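Local coordinates for protein SSD1 (Saccharomyces cerevisiae S288C, PDB 7AM1) that binds mRNA untranslated regions and represses translation as a pseudonuclease of the RNase II family, with no nuclease activity of its own, at residues S317-D321 / N322-S326; S505-A508 / R509-D513; L540-T543 / L544-V548; R635-A639 / G640-P644. All coordinates share one frame; numbering follows the deposited sequence.

Contact 1 (S317-D321 / N322-S326); sequences SILRD and NNFLS
Asn322 folds back onto Ile318 as the first residue to leave helical angles, within the Schellman motif that ends helix 311-321. Its backbone N and side-chain ND2 both donate to one carbonyl oxygen, from opposite faces of the carbonyl plane, with Asn322 ND2 2.9 Å from Ile318 O. With CG beside the backbone N (chi1 -70°), the amide lies alongside the Ile318 side chain. A water bridges Asn322 OD1 to Asp321 OD2, the aspartate's OD1 accepting from Ser222 N, while Gln708 and Gln712 of helix 689-725 bond the OD1 and ND2 of the asparagine amide. Asn323 is the C-prime residue, with positive phi, and its N donates to Arg320 O over 2.8 Å from well above the carbonyl plane. Phe324 N then closes the wider loop onto Leu319 O at 2.9 Å, nearly straight at 164°. Its side chain crosses that of Leu319 at about a right angle, where Phe324 CB meets Leu319 CD2 at 4.1 Å. Leu325 turns back over Arg320, whose NE is paired with Asp316. The meeting there is through aliphatic carbon: Leu325 CD2 lies 3.6 Å from Arg320 CD.

Contact 2 (S505-A508 / R509-D513); sequences SFYA and RRIND
Ile511 lies over one face of the Tyr507 ring, its CG1 above the centre, while its CD1 makes an off-centre CH-pi contact 4.1 Å from the ring centroid. Between the side chains the closest approach is Ile511 CD1 to Tyr507 CZ, 3.6 Å. Ile511 CG1 sits between its backbone N and carbonyl carbon (chi1 64°), a position that brings the branch back over the tyrosine. At the ring edge, in plane, Arg510 NH1 comes within 3.3 Å of Tyr507 CE1; the guanidinium is turned 52° from the ring, so this is no flat stack. Replacing Tyr507 by alanine would probably open a gap beneath Ile511 and leave the Arg510 guanidinium without the ring edge it rests against. One residue back, Arg509 NH2 approaches Phe506 CD1 obliquely at 3.7 Å, and a water links Arg509 NH1 to Ser505 OG, which is also hydrogen-bonded to Ile502 O.

The backbone sets these neighbours in place at the C-terminal end of helix 495-510 in the RNB domain. Ile511 N donates to Tyr507 O, and a Schellman motif then ends the helix: Asp513 N reaches Ala508 O at 2.8 Å, with Asn512 as the positive-phi C-prime residue. Farther out, Leu612 packs on both Tyr507 and Ile511. The in-plane edge approach offers no cation-pi attraction, so Arg510 is probably held there by Glu551 of helix 544-568 and by Leu652 O, the carboxylate also probably easing the like charge of Arg554.

Contact 3 (L540-T543 / L544-V548); sequences LDRT and LGFVV
Arg542 runs alongside Phe546, both side chains pointing the same way, just ahead of the N-cap of helix 544-568 in the RNB domain. The bend at chi2 (-74°) carries the arginine chain along the ring, where its CD lies 4.0 Å from Phe546 CE2 and its NH1 comes to 3.5 Å from Phe546 CZ. The guanidinium and ring planes are 32° apart, and the approach is oblique. Arg542 NE is hydrogen-bonded to Ser523 OG, which helps to fix the group beside the phenylalanine, and Glu526 of helix 523-529 touches both side chains. An alanine in place of Phe546 is likely to leave a gap beside Arg542 CD and NH1 and take away the ring that backs the guanidinium, leaving its polar ties to hold it. Thr543 is the N-cap. Its OG1 is hydrogen-bonded to Asp484 OD2 of helix 480-488, whose carboxylate takes the Gly545 N-H as well, joining the two helices at this end. Val547 N donates to Thr543 O at 3.0 Å, in the carbonyl plane, and Val547 CG2 packs against the same oxygen. With OG1 between the backbone N and the carbonyl carbon (chi1 69°), Thr543 accepts from Phe546 N in a nearly straight bond of 3.2 Å.

Contact 4 (R635-A639 / G640-P644); sequences RYFIA and GKVDP
The Phe637 ring meets Val642 obliquely, the two side chains crossing at about a right angle, and has Arg635 O at its edge, in plane. Val642 CG2 comes to 3.5 Å from Phe637 CD2, and Val642 CB lies 3.9 Å from Phe637 CE2, so the branch meets the CD2 and CE2 atoms of the ring. Phe637 holds CG between its backbone N and carbonyl carbon (chi1 72°), which places those atoms against Val642. Tyr647 meets this ring too, with the planes at about 45°, and also touches Val642. The contact spans a short 3-10 turn at the end of strand 635-638, which pairs antiparallel with strand 573-576 in the RNB domain. Two backbone bonds make the turn: Lys641 N donates to Ile638 O at 2.8 Å, and Val642 N to Ala639 O at 3.2 Å. Both donors stand above the carbonyl planes, the second by 56°. Ala639 O also accepts from the Tyr647 hydroxyl, so the same tyrosine both meets the Phe637 ring and, through its hydroxyl, holds the turn. Lys641 passes its CB 3.4 Å from Ile638 O and its CG 4.1 Å from Ile638 CB before its amine pairs with Glu690 of helix 689-725.

All four contacts mix buried and exposed residues where a helix or strand begins or ends. Contacts 1 and 3 are centred nearer the chain's centre, about 16 and 17 Å from it, than contacts 4 and 2, about 23 and 25 Å. Contacts 1 and 2 finish helices with Schellman motifs on opposite sides of that centre, contact 1 using a buried amide shared with helix 689-725, contact 2 an aromatic ring with an isoleucine over one face and an arginine at its edge. Helix 544-568 connects the RNB contacts: contact 3 starts it, contact 2 sends Arg510 to its Glu551, contact 4 sets Ala639 on its Tyr565. Contact 4 is mainly apolar; contact 3 joins a hydroxyl cap to an arginine-aromatic pair.

Contact 1 (S317-D321 / N322-S326)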
loop_
_atom_site.group_PDB
_atom_site.type_symbol
_atom_site.label_atom_id
_atom_site.label_comp_id
_atom_site.label_asym_id
_atom_site.label_seq_id
_atom_site.Cartn_x
_atom_site.Cartn_y
_atom_site.Cartn_z
ATOM N N SER A 317 -1.498 7.978 -16.253
ATOM C CA SER A 317 -2.303 8.747 -15.309
ATOM C C SER A 317 -2.002 8.350 -13.871
ATOM O O SER A 317 -1.955 9.207 -12.980
ATOM C CB SER A 317 -3.787 8.551 -15.614
ATOM O OG SER A 317 -4.591 9.110 -14.592
ATOM N N ILE A 318 -1.805 7.053 -13.623
ATOM C CA ILE A 318 -1.421 6.603 -12.288
ATOM C C ILE A 318 -0.090 7.219 -11.886
ATOM O O ILE A 318 0.078 7.683 -10.752
ATOM C CB ILE A 318 -1.371 5.062 -12.232
ATOM C CG1 ILE A 318 -2.792 4.499 -12.294
ATOM C CG2 ILE A 318 -0.620 4.593 -10.972
ATOM C CD1 ILE A 318 -2.865 3.015 -12.542
ATOM N N LEU A 319 0.873 7.244 -12.808
ATOM C CA LEU A 319 2.185 7.801 -12.493
ATOM C C LEU A 319 2.094 9.295 -12.201
ATOM O O LEU A 319 2.649 9.776 -11.205
ATOM C CB LEU A 319 3.161 7.526 -13.638
ATOM C CG LEU A 319 3.671 6.087 -13.760
ATOM C CD1 LEU A 319 4.403 5.892 -15.076
ATOM C CD2 LEU A 319 4.580 5.727 -12.592
ATOM N N ARG A 320 1.405 10.048 -13.069
ATOM C CA ARG A 320 1.303 11.493 -12.884
ATOM C C ARG A 320 0.534 11.838 -11.616
ATOM O O ARG A 320 0.894 12.779 -10.898
ATOM C CB ARG A 320 0.600 12.153 -14.067
ATOM C CG ARG A 320 1.166 11.930 -15.448
ATOM C CD ARG A 320 2.443 12.688 -15.686
ATOM N NE ARG A 320 3.054 12.264 -16.940
ATOM C CZ ARG A 320 2.713 12.752 -18.132
ATOM N NH1 ARG A 320 1.781 13.691 -18.226
ATOM N NH2 ARG A 320 3.308 12.315 -19.231
ATOM N N ASP A 321 -0.565 11.122 -11.355
ATOM C CA ASP A 321 -1.346 11.390 -10.155
ATOM C C ASP A 321 -0.505 11.194 -8.911
ATOM O O ASP A 321 -0.762 11.822 -7.877
ATOM C CB ASP A 321 -2.570 10.481 -10.099
ATOM C CG ASP A 321 -3.562 10.912 -9.036
ATOM O OD1 ASP A 321 -3.877 12.123 -8.959
ATOM O OD2 ASP A 321 -4.048 10.033 -8.292
ATOM N N ASN A 322 0.486 10.312 -8.984
ATOM C CA ASN A 322 1.425 10.102 -7.896
ATOM C C ASN A 322 2.749 10.829 -8.114
ATOM O O ASN A 322 3.764 10.438 -7.532
ATOM C CB ASN A 322 1.623 8.603 -7.693
ATOM C CG ASN A 322 0.382 7.944 -7.124
ATOM O OD1 ASN A 322 0.066 8.114 -5.948
ATOM N ND2 ASN A 322 -0.341 7.213 -7.962
ATOM N N ASN A 323 2.760 11.868 -8.955
ATOM C CA ASN A 323 3.844 12.854 -8.997
ATOM C C ASN A 323 5.123 12.314 -9.621
ATOM O O ASN A 323 6.216 12.813 -9.339
ATOM C CB ASN A 323 4.129 13.401 -7.597
ATOM C CG ASN A 323 2.904 14.017 -6.962
ATOM O OD1 ASN A 323 2.457 15.078 -7.386
ATOM N ND2 ASN A 323 2.312 13.321 -5.996
ATOM N N PHE A 324 5.006 11.312 -10.484
ATOM C CA PHE A 324 6.145 10.780 -11.228
ATOM C C PHE A 324 6.031 11.268 -12.670
ATOM O O PHE A 324 5.224 10.753 -13.448
ATOM C CB PHE A 324 6.188 9.256 -11.142
ATOM C CG PHE A 324 6.417 8.738 -9.749
ATOM C CD1 PHE A 324 7.691 8.716 -9.205
ATOM C CD2 PHE A 324 5.362 8.279 -8.982
ATOM C CE1 PHE A 324 7.908 8.246 -7.921
ATOM C CE2 PHE A 324 5.571 7.811 -7.698
ATOM C CZ PHE A 324 6.848 7.798 -7.166
ATOM N N LEU A 325 6.829 12.282 -13.015
ATOM C CA LEU A 325 6.921 12.723 -14.401
ATOM C C LEU A 325 7.927 11.893 -15.188
ATOM O O LEU A 325 7.776 11.731 -16.403
ATOM C CB LEU A 325 7.306 14.200 -14.462
ATOM C CG LEU A 325 6.295 15.185 -13.879
ATOM C CD1 LEU A 325 6.822 16.601 -14.015
ATOM C CD2 LEU A 325 4.945 15.047 -14.563
ATOM N N SER A 326 8.961 11.384 -14.515
ATOM C CA SER A 326 9.904 10.437 -15.105
ATOM C C SER A 326 10.655 11.042 -16.288
ATOM O O SER A 326 11.084 10.330 -17.197
ATOM C CB SER A 326 9.183 9.154 -15.526
ATOM O OG SER A 326 8.508 8.577 -14.421
HETATM O O HOH W 1 -2.551 8.712 -6.262
#

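Contact 2 (S505-A508 / R509-D513)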
loop_
_atom_site.group_PDB
_atom_site.type_symbol
_atom_site.label_atom_id
_atom_site.label_comp_id
_atom_site.label_asym_id
_atom_site.label_seq_id
_atom_site.Cartn_x
_atom_site.Cartn_y
_atom_site.Cartn_z
ATOM N N SER A 505 16.767 -17.758 12.167
ATOM C CA SER A 505 17.237 -17.385 13.498
ATOM C C SER A 505 17.189 -15.873 13.701
ATOM O O SER A 505 16.889 -15.406 14.806
ATOM C CB SER A 505 18.653 -17.917 13.743
ATOM O OG SER A 505 19.629 -17.102 13.120
ATOM N N PHE A 506 17.504 -15.088 12.661
ATOM C CA PHE A 506 17.297 -13.645 12.745
ATOM C C PHE A 506 15.830 -13.337 13.011
ATOM O O PHE A 506 15.489 -12.517 13.872
ATOM C CB PHE A 506 17.716 -12.943 11.448
ATOM C CG PHE A 506 19.194 -12.930 11.187
ATOM C CD1 PHE A 506 20.100 -13.372 12.130
ATOM C CD2 PHE A 506 19.675 -12.422 9.991
ATOM C CE1 PHE A 506 21.458 -13.338 11.869
ATOM C CE2 PHE A 506 21.022 -12.386 9.724
ATOM C CZ PHE A 506 21.920 -12.839 10.668
ATOM N N TYR A 507 14.948 -13.990 12.254
ATOM C CA TYR A 507 13.515 -13.758 12.363
ATOM C C TYR A 507 13.008 -14.121 13.749
ATOM O O TYR A 507 12.278 -13.348 14.380
ATOM C CB TYR A 507 12.803 -14.579 11.287
ATOM C CG TYR A 507 11.298 -14.561 11.344
ATOM C CD1 TYR A 507 10.592 -13.387 11.134
ATOM C CD2 TYR A 507 10.578 -15.728 11.565
ATOM C CE1 TYR A 507 9.213 -13.368 11.166
ATOM C CE2 TYR A 507 9.194 -15.721 11.594
ATOM C CZ TYR A 507 8.518 -14.542 11.393
ATOM O OH TYR A 507 7.144 -14.542 11.423
ATOM N N ALA A 508 13.404 -15.296 14.244
ATOM C CA ALA A 508 12.936 -15.757 15.544
ATOM C C ALA A 508 13.326 -14.789 16.649
ATOM O O ALA A 508 12.559 -14.568 17.594
ATOM C CB ALA A 508 13.498 -17.148 15.835
ATOM N N ARG A 509 14.522 -14.210 16.560
ATOM C CA ARG A 509 14.927 -13.232 17.562
ATOM C C ARG A 509 14.158 -11.926 17.372
ATOM O O ARG A 509 13.763 -11.284 18.351
ATOM C CB ARG A 509 16.441 -13.029 17.503
ATOM C CG ARG A 509 17.028 -12.388 18.759
ATOM C CD ARG A 509 18.548 -12.243 18.669
ATOM N NE ARG A 509 18.943 -11.636 17.399
ATOM C CZ ARG A 509 19.690 -12.222 16.463
ATOM N NH1 ARG A 509 20.186 -13.443 16.638
ATOM N NH2 ARG A 509 19.962 -11.559 15.349
ATOM N N ARG A 510 13.936 -11.516 16.117
ATOM C CA ARG A 510 13.230 -10.262 15.863
ATOM C C ARG A 510 11.826 -10.288 16.463
ATOM O O ARG A 510 11.396 -9.316 17.095
ATOM C CB ARG A 510 13.149 -9.976 14.361
ATOM C CG ARG A 510 12.591 -8.581 14.046
ATOM C CD ARG A 510 12.522 -8.283 12.549
ATOM N NE ARG A 510 11.652 -9.209 11.820
ATOM C CZ ARG A 510 10.325 -9.245 11.923
ATOM N NH1 ARG A 510 9.630 -10.127 11.213
ATOM N NH2 ARG A 510 9.688 -8.410 12.737
ATOM N N ILE A 511 11.092 -11.388 16.264
ATOM C CA ILE A 511 9.733 -11.482 16.790
ATOM C C ILE A 511 9.700 -12.199 18.136
ATOM O O ILE A 511 8.620 -12.481 18.662
ATOM C CB ILE A 511 8.770 -12.179 15.799
ATOM C CG1 ILE A 511 9.157 -13.644 15.561
ATOM C CG2 ILE A 511 8.720 -11.413 14.489
ATOM C CD1 ILE A 511 8.013 -14.483 15.001
ATOM N N ASN A 512 10.868 -12.518 18.693
ATOM C CA ASN A 512 10.948 -13.025 20.066
ATOM C C ASN A 512 10.227 -14.364 20.218
ATOM O O ASN A 512 9.561 -14.624 21.223
ATOM C CB ASN A 512 10.387 -11.988 21.044
ATOM C CG ASN A 512 10.761 -12.276 22.475
ATOM O OD1 ASN A 512 11.862 -12.743 22.750
ATOM N ND2 ASN A 512 9.849 -11.997 23.397
ATOM N N ASP A 513 10.374 -15.233 19.220
ATOM C CA ASP A 513 9.769 -16.564 19.238
ATOM C C ASP A 513 10.815 -17.577 18.788
ATOM O O ASP A 513 10.991 -17.791 17.575
ATOM C CB ASP A 513 8.534 -16.624 18.346
ATOM C CG ASP A 513 7.797 -17.944 18.465
ATOM O OD1 ASP A 513 8.210 -18.770 19.303
ATOM O OD2 ASP A 513 6.820 -18.162 17.719
HETATM O O HOH W 2 21.107 -15.481 14.696
#

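Contact 3 (L540-T543 / L544-V548)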
loop_
_atom_site.group_PDB
_atom_site.type_symbol
_atom_site.label_atom_id
_atom_site.label_comp_id
_atom_site.label_asym_id
_atom_site.label_seq_id
_atom_site.Cartn_x
_atom_site.Cartn_y
_atom_site.Cartn_z
ATOM N N LEU A 540 -1.218 -10.312 -1.206
ATOM C CA LEU A 540 -0.943 -11.235 -0.112
ATOM C C LEU A 540 0.191 -12.204 -0.424
ATOM O O LEU A 540 0.721 -12.831 0.498
ATOM C CB LEU A 540 -2.213 -12.019 0.228
ATOM C CG LEU A 540 -3.402 -11.195 0.725
ATOM C CD1 LEU A 540 -4.632 -12.084 0.911
ATOM C CD2 LEU A 540 -3.062 -10.471 2.021
ATOM N N ASP A 541 0.576 -12.344 -1.692
ATOM C CA ASP A 541 1.581 -13.331 -2.063
ATOM C C ASP A 541 2.955 -12.935 -1.524
ATOM O O ASP A 541 3.382 -11.780 -1.650
ATOM C CB ASP A 541 1.650 -13.484 -3.586
ATOM C CG ASP A 541 0.461 -14.246 -4.174
ATOM O OD1 ASP A 541 -0.465 -14.647 -3.434
ATOM O OD2 ASP A 541 0.463 -14.445 -5.408
ATOM N N ARG A 542 3.635 -13.899 -0.906
ATOM C CA ARG A 542 5.042 -13.801 -0.544
ATOM C C ARG A 542 5.598 -15.218 -0.617
ATOM O O ARG A 542 4.926 -16.162 -0.191
ATOM C CB ARG A 542 5.264 -13.241 0.865
ATOM C CG ARG A 542 4.680 -11.877 1.134
ATOM C CD ARG A 542 5.461 -10.761 0.460
ATOM N NE ARG A 542 4.823 -9.474 0.715
ATOM C CZ ARG A 542 5.343 -8.294 0.397
ATOM N NH1 ARG A 542 6.521 -8.217 -0.207
ATOM N NH2 ARG A 542 4.675 -7.187 0.680
ATOM N N THR A 543 6.802 -15.369 -1.162
ATOM C CA THR A 543 7.442 -16.675 -1.237
ATOM C C THR A 543 8.472 -16.832 -0.125
ATOM O O THR A 543 8.977 -15.858 0.439
ATOM C CB THR A 543 8.125 -16.896 -2.592
ATOM O OG1 THR A 543 9.258 -16.027 -2.712
ATOM C CG2 THR A 543 7.164 -16.629 -3.738
ATOM N N LEU A 544 8.792 -18.094 0.168
ATOM C CA LEU A 544 9.825 -18.395 1.150
ATOM C C LEU A 544 11.140 -17.722 0.787
ATOM O O LEU A 544 11.801 -17.135 1.649
ATOM C CB LEU A 544 9.997 -19.909 1.261
ATOM C CG LEU A 544 11.109 -20.430 2.169
ATOM C CD1 LEU A 544 10.946 -19.865 3.570
ATOM C CD2 LEU A 544 11.109 -21.956 2.197
ATOM N N GLY A 545 11.531 -17.787 -0.487
ATOM C CA GLY A 545 12.781 -17.169 -0.900
ATOM C C GLY A 545 12.819 -15.687 -0.588
ATOM O O GLY A 545 13.806 -15.175 -0.050
ATOM N N PHE A 546 11.741 -14.973 -0.922
ATOM C CA PHE A 546 11.684 -13.556 -0.588
ATOM C C PHE A 546 11.810 -13.345 0.917
ATOM O O PHE A 546 12.536 -12.452 1.367
ATOM C CB PHE A 546 10.387 -12.925 -1.090
ATOM C CG PHE A 546 10.181 -11.517 -0.589
ATOM C CD1 PHE A 546 10.741 -10.438 -1.257
ATOM C CD2 PHE A 546 9.476 -11.276 0.580
ATOM C CE1 PHE A 546 10.574 -9.135 -0.782
ATOM C CE2 PHE A 546 9.312 -9.979 1.060
ATOM C CZ PHE A 546 9.861 -8.911 0.377
ATOM N N VAL A 547 11.111 -14.159 1.713
ATOM C CA VAL A 547 11.101 -13.961 3.159
ATOM C C VAL A 547 12.491 -14.195 3.736
ATOM O O VAL A 547 12.937 -13.464 4.630
ATOM C CB VAL A 547 10.055 -14.884 3.810
ATOM C CG1 VAL A 547 10.179 -14.865 5.326
ATOM C CG2 VAL A 547 8.651 -14.477 3.394
ATOM N N VAL A 548 13.196 -15.215 3.236
ATOM C CA VAL A 548 14.559 -15.489 3.688
ATOM C C VAL A 548 15.447 -14.272 3.461
ATOM O O VAL A 548 16.104 -13.774 4.384
ATOM C CB VAL A 548 15.124 -16.732 2.973
ATOM C CG1 VAL A 548 16.634 -16.821 3.163
ATOM C CG2 VAL A 548 14.466 -17.990 3.492
#

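Contact 4 (R635-A639 / G640-P644)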
loop_
_atom_site.group_PDB
_atom_site.type_symbol
_atom_site.label_atom_id
_atom_site.label_comp_id
_atom_site.label_asym_id
_atom_site.label_seq_id
_atom_site.Cartn_x
_atom_site.Cartn_y
_atom_site.Cartn_z
ATOM N N ARG A 635 7.893 5.933 8.276
ATOM C CA ARG A 635 8.364 7.252 7.873
ATOM C C ARG A 635 9.869 7.371 8.063
ATOM O O ARG A 635 10.388 7.033 9.130
ATOM C CB ARG A 635 7.697 8.366 8.692
ATOM C CG ARG A 635 6.187 8.300 8.749
ATOM C CD ARG A 635 5.617 9.512 9.472
ATOM N NE ARG A 635 5.336 10.581 8.516
ATOM C CZ ARG A 635 6.167 11.574 8.206
ATOM N NH1 ARG A 635 7.363 11.668 8.775
ATOM N NH2 ARG A 635 5.796 12.480 7.312
ATOM N N TYR A 636 10.565 7.873 7.047
ATOM C CA TYR A 636 11.910 8.376 7.273
ATOM C C TYR A 636 11.856 9.598 8.187
ATOM O O TYR A 636 10.891 10.369 8.171
ATOM C CB TYR A 636 12.592 8.759 5.962
ATOM C CG TYR A 636 12.717 7.641 4.954
ATOM C CD1 TYR A 636 13.501 6.521 5.211
ATOM C CD2 TYR A 636 12.081 7.727 3.729
ATOM C CE1 TYR A 636 13.625 5.506 4.279
ATOM C CE2 TYR A 636 12.195 6.732 2.796
ATOM C CZ TYR A 636 12.962 5.619 3.069
ATOM O OH TYR A 636 13.068 4.627 2.123
ATOM N N PHE A 637 12.910 9.775 8.981
ATOM C CA PHE A 637 13.011 10.913 9.884
ATOM C C PHE A 637 14.472 11.114 10.262
ATOM O O PHE A 637 15.300 10.212 10.114
ATOM C CB PHE A 637 12.163 10.719 11.144
ATOM C CG PHE A 637 12.723 9.703 12.103
ATOM C CD1 PHE A 637 12.566 8.345 11.869
ATOM C CD2 PHE A 637 13.419 10.107 13.232
ATOM C CE1 PHE A 637 13.083 7.407 12.752
ATOM C CE2 PHE A 637 13.936 9.179 14.118
ATOM C CZ PHE A 637 13.769 7.828 13.877
ATOM N N ILE A 638 14.778 12.314 10.749
ATOM C CA ILE A 638 16.115 12.650 11.227
ATOM C C ILE A 638 16.127 12.519 12.743
ATOM O O ILE A 638 15.286 13.110 13.434
ATOM C CB ILE A 638 16.525 14.065 10.784
ATOM C CG1 ILE A 638 16.396 14.196 9.262
ATOM C CG2 ILE A 638 17.940 14.395 11.256
ATOM C CD1 ILE A 638 17.148 13.134 8.474
ATOM N N ALA A 639 17.100 11.764 13.261
ATOM C CA ALA A 639 17.059 11.330 14.652
ATOM C C ALA A 639 16.894 12.499 15.610
ATOM O O ALA A 639 16.161 12.398 16.600
ATOM C CB ALA A 639 18.324 10.535 14.993
ATOM N N GLY A 640 17.575 13.612 15.343
ATOM C CA GLY A 640 17.526 14.752 16.240
ATOM C C GLY A 640 16.183 15.446 16.301
ATOM O O GLY A 640 15.963 16.250 17.212
ATOM N N LYS A 641 15.278 15.141 15.382
ATOM C CA LYS A 641 13.963 15.762 15.381
ATOM C C LYS A 641 12.930 14.960 16.163
ATOM O O LYS A 641 11.794 15.419 16.305
ATOM C CB LYS A 641 13.478 15.938 13.939
ATOM C CG LYS A 641 14.398 16.778 13.072
ATOM C CD LYS A 641 14.590 18.161 13.677
ATOM C CE LYS A 641 14.560 19.260 12.623
ATOM N NZ LYS A 641 13.715 20.408 13.069
ATOM N N VAL A 642 13.305 13.797 16.696
ATOM C CA VAL A 642 12.372 12.878 17.335
ATOM C C VAL A 642 12.961 12.429 18.665
ATOM O O VAL A 642 14.178 12.287 18.813
ATOM C CB VAL A 642 12.070 11.660 16.427
ATOM C CG1 VAL A 642 11.311 10.572 17.185
ATOM C CG2 VAL A 642 11.280 12.098 15.200
ATOM N N ASP A 643 12.086 12.211 19.637
ATOM C CA ASP A 643 12.524 11.715 20.934
ATOM C C ASP A 643 13.109 10.314 20.774
ATOM O O ASP A 643 12.476 9.453 20.148
ATOM C CB ASP A 643 11.354 11.700 21.919
ATOM C CG ASP A 643 11.777 11.302 23.321
ATOM O OD1 ASP A 643 12.354 10.208 23.486
ATOM O OD2 ASP A 643 11.544 12.090 24.262
ATOM N N PRO A 644 14.305 10.042 21.309
ATOM C CA PRO A 644 14.904 8.710 21.118
ATOM C C PRO A 644 14.075 7.576 21.701
ATOM O O PRO A 644 14.369 6.409 21.413
ATOM C CB PRO A 644 16.261 8.823 21.830
ATOM C CG PRO A 644 16.566 10.270 21.836
ATOM C CD PRO A 644 15.243 10.974 21.960
#